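Local atomic coordinates of aminopeptidase YwaD (Bacillus subtilis, PDB entry 6HC6), a protein that removes amino acids from the N-terminus of peptides, preferring residues such as arginine, lysine and leucine, as a secreted aminopeptidase with two zinc ions per subunit. Residues A[56-69]-A[251-264]. Residues are numbered along the deposited sequence; the frame is centred on the assembly and turned at random.
Sequences SEAIGPRIAGTAAE and YDSVPFSPGANDNG. With ZN (zinc ion), chain D; ZN (zinc ion), chain E.
Arg62 lays its guanidinium against Ser253 CB, which sits over one face, nearest NH2, while backbone carbonyls of 251-264 gather round the edge. Arg62 NE reaches Tyr251 O at 2.7 Å, nearly in the guanidinium plane. Arg62 NH1 meets Pro258 O at 2.8 Å, somewhat tilted from that plane, and bonds weakly to Gly60 O. Arg62 NH2 bonds Gly259 O at 2.9 Å. A bend at chi3 (-55°) swings the guanidinium toward these carbonyls. Gly259 O also takes the N-H of Gly264 in the first turn of helix 260-277, and water 1 links Arg62 NH2 to Asp252 O and Asn263 N. The backbone of Arg62 is held as well: its N-H points almost straight (175°) at Ser253 OG, whose own proton goes to Ser257 O, and Arg62 O accepts from Ser253 N.

On one flank Ile63 CD1 packs against Pro255 CB at 3.7 Å. On another, Glu69 CG sits 3.5 Å from Tyr251 CE2; the Tyr251 hydroxyl is hydrogen-bonded to Gln228 and Glu69 OE2 to Ser227.

Just beyond, Asp262, joined to Asn263 by a cis peptide bond, bridges both zinc ions, OD1 to one and OD2 to the other, in the two-metal site characteristic of M28 peptidases. The buried arginine thus ties the connection between helices 45-59 and 67-82 to the loop leading into that site, its positive charge probably stabilised by the surrounding carbonyl dipoles and a water.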
loop_
_atom_site.group_PDB
_atom_site.type_symbol
_atom_site.label_atom_id
_atom_site.label_comp_id
_atom_site.label_asym_id
_atom_site.label_seq_id
_atom_site.Cartn_x
_atom_site.Cartn_y
_atom_site.Cartn_z
ATOM N N SER A 56 11.208 3.851 -9.201
ATOM C CA SER A 56 10.137 3.550 -10.141
ATOM C C SER A 56 10.607 3.406 -11.578
ATOM O O SER A 56 9.886 2.803 -12.383
ATOM C CB SER A 56 9.055 4.633 -10.084
ATOM O OG SER A 56 9.538 5.839 -10.633
ATOM N N GLU A 57 11.774 3.953 -11.924
ATOM C CA GLU A 57 12.340 3.829 -13.263
ATOM C C GLU A 57 13.507 2.857 -13.325
ATOM O O GLU A 57 13.505 1.930 -14.147
ATOM C CB GLU A 57 12.801 5.199 -13.770
ATOM C CG GLU A 57 11.724 6.259 -13.842
ATOM C CD GLU A 57 12.181 7.451 -14.656
ATOM O OE1 GLU A 57 11.656 7.644 -15.772
ATOM O OE2 GLU A 57 13.076 8.186 -14.179
ATOM N N ALA A 58 14.529 3.060 -12.494
ATOM C CA ALA A 58 15.680 2.165 -12.536
ATOM C C ALA A 58 15.315 0.773 -12.041
ATOM O O ALA A 58 15.849 -0.224 -12.539
ATOM C CB ALA A 58 16.835 2.742 -11.717
ATOM N N ILE A 59 14.394 0.683 -11.087
ATOM C CA ILE A 59 13.966 -0.607 -10.571
ATOM C C ILE A 59 12.618 -0.982 -11.175
ATOM O O ILE A 59 12.489 -2.034 -11.807
ATOM C CB ILE A 59 13.927 -0.578 -9.031
ATOM C CG1 ILE A 59 15.359 -0.418 -8.507
ATOM C CG2 ILE A 59 13.281 -1.839 -8.488
ATOM C CD1 ILE A 59 15.461 -0.294 -7.004
ATOM N N GLY A 60 11.611 -0.124 -11.014
ATOM C CA GLY A 60 10.315 -0.372 -11.610
ATOM C C GLY A 60 9.303 -0.821 -10.575
ATOM O O GLY A 60 9.420 -0.479 -9.400
ATOM N N PRO A 61 8.271 -1.561 -10.994
ATOM C CA PRO A 61 7.321 -2.121 -10.023
ATOM C C PRO A 61 8.055 -2.891 -8.934
ATOM O O PRO A 61 9.004 -3.627 -9.204
ATOM C CB PRO A 61 6.443 -3.041 -10.877
ATOM C CG PRO A 61 6.452 -2.399 -12.224
ATOM C CD PRO A 61 7.819 -1.744 -12.378
ATOM N N ARG A 62 7.628 -2.698 -7.692
ATOM C CA ARG A 62 8.301 -3.281 -6.530
ATOM C C ARG A 62 7.298 -4.158 -5.790
ATOM O O ARG A 62 6.829 -3.824 -4.701
ATOM C CB ARG A 62 8.877 -2.181 -5.646
ATOM C CG ARG A 62 9.872 -1.292 -6.410
ATOM C CD ARG A 62 10.266 -0.053 -5.615
ATOM N NE ARG A 62 9.107 0.727 -5.182
ATOM C CZ ARG A 62 8.403 1.510 -5.994
ATOM N NH1 ARG A 62 8.742 1.605 -7.270
ATOM N NH2 ARG A 62 7.353 2.186 -5.530
ATOM N N ILE A 63 6.949 -5.280 -6.411
ATOM C CA ILE A 63 5.931 -6.157 -5.858
ATOM C C ILE A 63 6.480 -6.826 -4.608
ATOM O O ILE A 63 7.615 -7.328 -4.599
ATOM C CB ILE A 63 5.496 -7.194 -6.900
ATOM C CG1 ILE A 63 4.825 -6.515 -8.093
ATOM C CG2 ILE A 63 4.579 -8.207 -6.290
ATOM C CD1 ILE A 63 4.795 -7.424 -9.313
ATOM N N ALA A 64 5.677 -6.829 -3.545
ATOM C CA ALA A 64 6.100 -7.443 -2.283
ATOM C C ALA A 64 6.642 -8.850 -2.497
ATOM O O ALA A 64 6.015 -9.684 -3.160
ATOM C CB ALA A 64 4.926 -7.486 -1.303
ATOM N N GLY A 65 7.805 -9.117 -1.907
ATOM C CA GLY A 65 8.434 -10.423 -2.000
ATOM C C GLY A 65 9.324 -10.626 -3.207
ATOM O O GLY A 65 10.037 -11.635 -3.270
ATOM N N THR A 66 9.335 -9.703 -4.157
ATOM C CA THR A 66 10.068 -9.959 -5.388
ATOM C C THR A 66 11.467 -9.360 -5.326
ATOM O O THR A 66 11.794 -8.547 -4.462
ATOM C CB THR A 66 9.318 -9.400 -6.600
ATOM O OG1 THR A 66 9.285 -7.972 -6.513
ATOM C CG2 THR A 66 7.905 -9.933 -6.643
ATOM N N ALA A 67 12.299 -9.786 -6.278
ATOM C CA ALA A 67 13.651 -9.264 -6.377
ATOM C C ALA A 67 13.672 -7.742 -6.465
ATOM O O ALA A 67 14.584 -7.103 -5.922
ATOM C CB ALA A 67 14.345 -9.894 -7.585
ATOM N N ALA A 68 12.678 -7.138 -7.122
ATOM C CA ALA A 68 12.643 -5.678 -7.207
ATOM C C ALA A 68 12.455 -5.047 -5.833
ATOM O O ALA A 68 13.058 -4.012 -5.529
ATOM C CB ALA A 68 11.530 -5.221 -8.149
ATOM N N GLU A 69 11.608 -5.639 -4.993
ATOM C CA GLU A 69 11.457 -5.084 -3.656
ATOM C C GLU A 69 12.740 -5.262 -2.853
ATOM O O GLU A 69 13.143 -4.359 -2.113
ATOM C CB GLU A 69 10.264 -5.713 -2.930
ATOM C CG GLU A 69 9.888 -4.960 -1.635
ATOM C CD GLU A 69 8.924 -5.718 -0.743
ATOM O OE1 GLU A 69 7.988 -5.081 -0.208
ATOM O OE2 GLU A 69 9.103 -6.938 -0.545
ATOM N N TYR A 251 7.487 1.075 0.635
ATOM C CA TYR A 251 8.288 1.173 -0.576
ATOM C C TYR A 251 7.931 0.090 -1.586
ATOM O O TYR A 251 8.578 0.003 -2.641
ATOM C CB TYR A 251 9.784 1.145 -0.231
ATOM C CG TYR A 251 10.294 -0.180 0.283
ATOM C CD1 TYR A 251 10.136 -0.544 1.615
ATOM C CD2 TYR A 251 10.954 -1.050 -0.554
ATOM C CE1 TYR A 251 10.585 -1.765 2.085
ATOM C CE2 TYR A 251 11.433 -2.277 -0.094
ATOM C CZ TYR A 251 11.238 -2.624 1.225
ATOM O OH TYR A 251 11.695 -3.829 1.706
ATOM N N ASP A 252 6.893 -0.706 -1.319
ATOM C CA ASP A 252 6.416 -1.642 -2.334
ATOM C C ASP A 252 5.315 -1.005 -3.176
ATOM O O ASP A 252 4.757 0.035 -2.826
ATOM C CB ASP A 252 5.919 -2.934 -1.697
ATOM C CG ASP A 252 4.663 -2.739 -0.861
ATOM O OD1 ASP A 252 4.637 -1.784 -0.045
ATOM O OD2 ASP A 252 3.720 -3.553 -0.999
ATOM N N SER A 253 5.013 -1.640 -4.309
ATOM C CA SER A 253 3.941 -1.185 -5.191
ATOM C C SER A 253 3.165 -2.396 -5.688
ATOM O O SER A 253 3.593 -3.538 -5.517
ATOM C CB SER A 253 4.476 -0.365 -6.372
ATOM O OG SER A 253 5.152 -1.193 -7.296
ATOM N N VAL A 254 2.017 -2.142 -6.311
ATOM C CA VAL A 254 1.168 -3.227 -6.818
ATOM C C VAL A 254 1.705 -3.704 -8.165
ATOM O O VAL A 254 2.432 -2.965 -8.851
ATOM C CB VAL A 254 -0.309 -2.798 -6.937
ATOM C CG1 VAL A 254 -0.858 -2.300 -5.586
ATOM C CG2 VAL A 254 -0.478 -1.736 -8.021
ATOM N N PRO A 255 1.401 -4.938 -8.566
ATOM C CA PRO A 255 1.885 -5.436 -9.855
ATOM C C PRO A 255 1.532 -4.504 -11.006
ATOM O O PRO A 255 0.456 -3.906 -11.040
ATOM C CB PRO A 255 1.175 -6.787 -9.991
ATOM C CG PRO A 255 1.014 -7.261 -8.599
ATOM C CD PRO A 255 0.725 -5.993 -7.787
ATOM N N PHE A 256 2.463 -4.391 -11.951
ATOM C CA PHE A 256 2.375 -3.600 -13.175
ATOM C C PHE A 256 2.412 -2.110 -12.913
ATOM O O PHE A 256 2.347 -1.340 -13.869
ATOM C CB PHE A 256 1.124 -3.912 -14.008
ATOM C CG PHE A 256 0.932 -5.377 -14.260
ATOM C CD1 PHE A 256 1.790 -6.058 -15.112
ATOM C CD2 PHE A 256 -0.079 -6.075 -13.618
ATOM C CE1 PHE A 256 1.628 -7.414 -15.342
ATOM C CE2 PHE A 256 -0.246 -7.428 -13.837
ATOM C CZ PHE A 256 0.611 -8.099 -14.698
ATOM N N SER A 257 2.521 -1.676 -11.661
ATOM C CA SER A 257 2.615 -0.240 -11.410
ATOM C C SER A 257 4.041 0.133 -11.042
ATOM O O SER A 257 4.588 -0.431 -10.087
ATOM C CB SER A 257 1.675 0.172 -10.279
ATOM O OG SER A 257 1.962 1.490 -9.822
ATOM N N PRO A 258 4.666 1.085 -11.744
ATOM C CA PRO A 258 5.964 1.597 -11.283
ATOM C C PRO A 258 5.904 2.197 -9.895
ATOM O O PRO A 258 6.963 2.415 -9.297
ATOM C CB PRO A 258 6.330 2.667 -12.323
ATOM C CG PRO A 258 5.441 2.371 -13.538
ATOM C CD PRO A 258 4.190 1.754 -12.967
ATOM N N GLY A 259 4.712 2.490 -9.377
ATOM C CA GLY A 259 4.620 2.962 -8.000
ATOM C C GLY A 259 5.372 4.253 -7.758
ATOM O O GLY A 259 5.984 4.435 -6.697
ATOM N N ALA A 260 5.377 5.145 -8.741
ATOM C CA ALA A 260 6.054 6.422 -8.551
ATOM C C ALA A 260 5.404 7.210 -7.424
ATOM O O ALA A 260 6.083 7.636 -6.478
ATOM C CB ALA A 260 6.048 7.217 -9.852
ATOM N N ASN A 261 4.080 7.400 -7.494
ATOM C CA ASN A 261 3.392 8.094 -6.413
ATOM C C ASN A 261 2.956 7.176 -5.266
ATOM O O ASN A 261 3.012 7.584 -4.098
ATOM C CB ASN A 261 2.167 8.844 -6.948
ATOM C CG ASN A 261 1.691 9.875 -5.961
ATOM O OD1 ASN A 261 2.527 10.550 -5.334
ATOM N ND2 ASN A 261 0.372 9.969 -5.752
ATOM N N ASP A 262 2.487 5.957 -5.567
ATOM C CA ASP A 262 2.113 4.964 -4.548
ATOM C C ASP A 262 3.139 3.829 -4.570
ATOM O O ASP A 262 2.928 2.825 -5.246
ATOM C CB ASP A 262 0.693 4.403 -4.830
ATOM C CG ASP A 262 0.164 3.563 -3.689
ATOM O OD1 ASP A 262 0.687 3.721 -2.556
ATOM O OD2 ASP A 262 -0.770 2.741 -3.917
ATOM N N ASN A 263 4.233 3.953 -3.804
ATOM C CA ASN A 263 4.499 5.045 -2.881
ATOM C C ASN A 263 5.978 5.412 -2.926
ATOM O O ASN A 263 6.615 5.623 -1.899
ATOM C CB ASN A 263 4.089 4.647 -1.457
ATOM C CG ASN A 263 4.226 5.798 -0.475
ATOM O OD1 ASN A 263 4.048 6.956 -0.845
ATOM N ND2 ASN A 263 4.537 5.481 0.782
ATOM N N GLY A 264 6.541 5.469 -4.132
ATOM C CA GLY A 264 7.870 6.050 -4.257
ATOM C C GLY A 264 7.914 7.440 -3.656
ATOM O O GLY A 264 8.899 7.829 -3.019
HETATM ZN ZN ZN D . 0.223 3.524 -0.599
HETATM ZN ZN ZN E . -1.498 1.100 -2.931
HETATM O O HOH W 1 6.232 2.338 -2.787
HETATM O O HOH W 2 3.470 -5.093 -3.314
HETATM O O HOH W 3 -1.698 4.059 -0.709
HETATM O O HOH W 4 -0.726 1.704 -0.844
#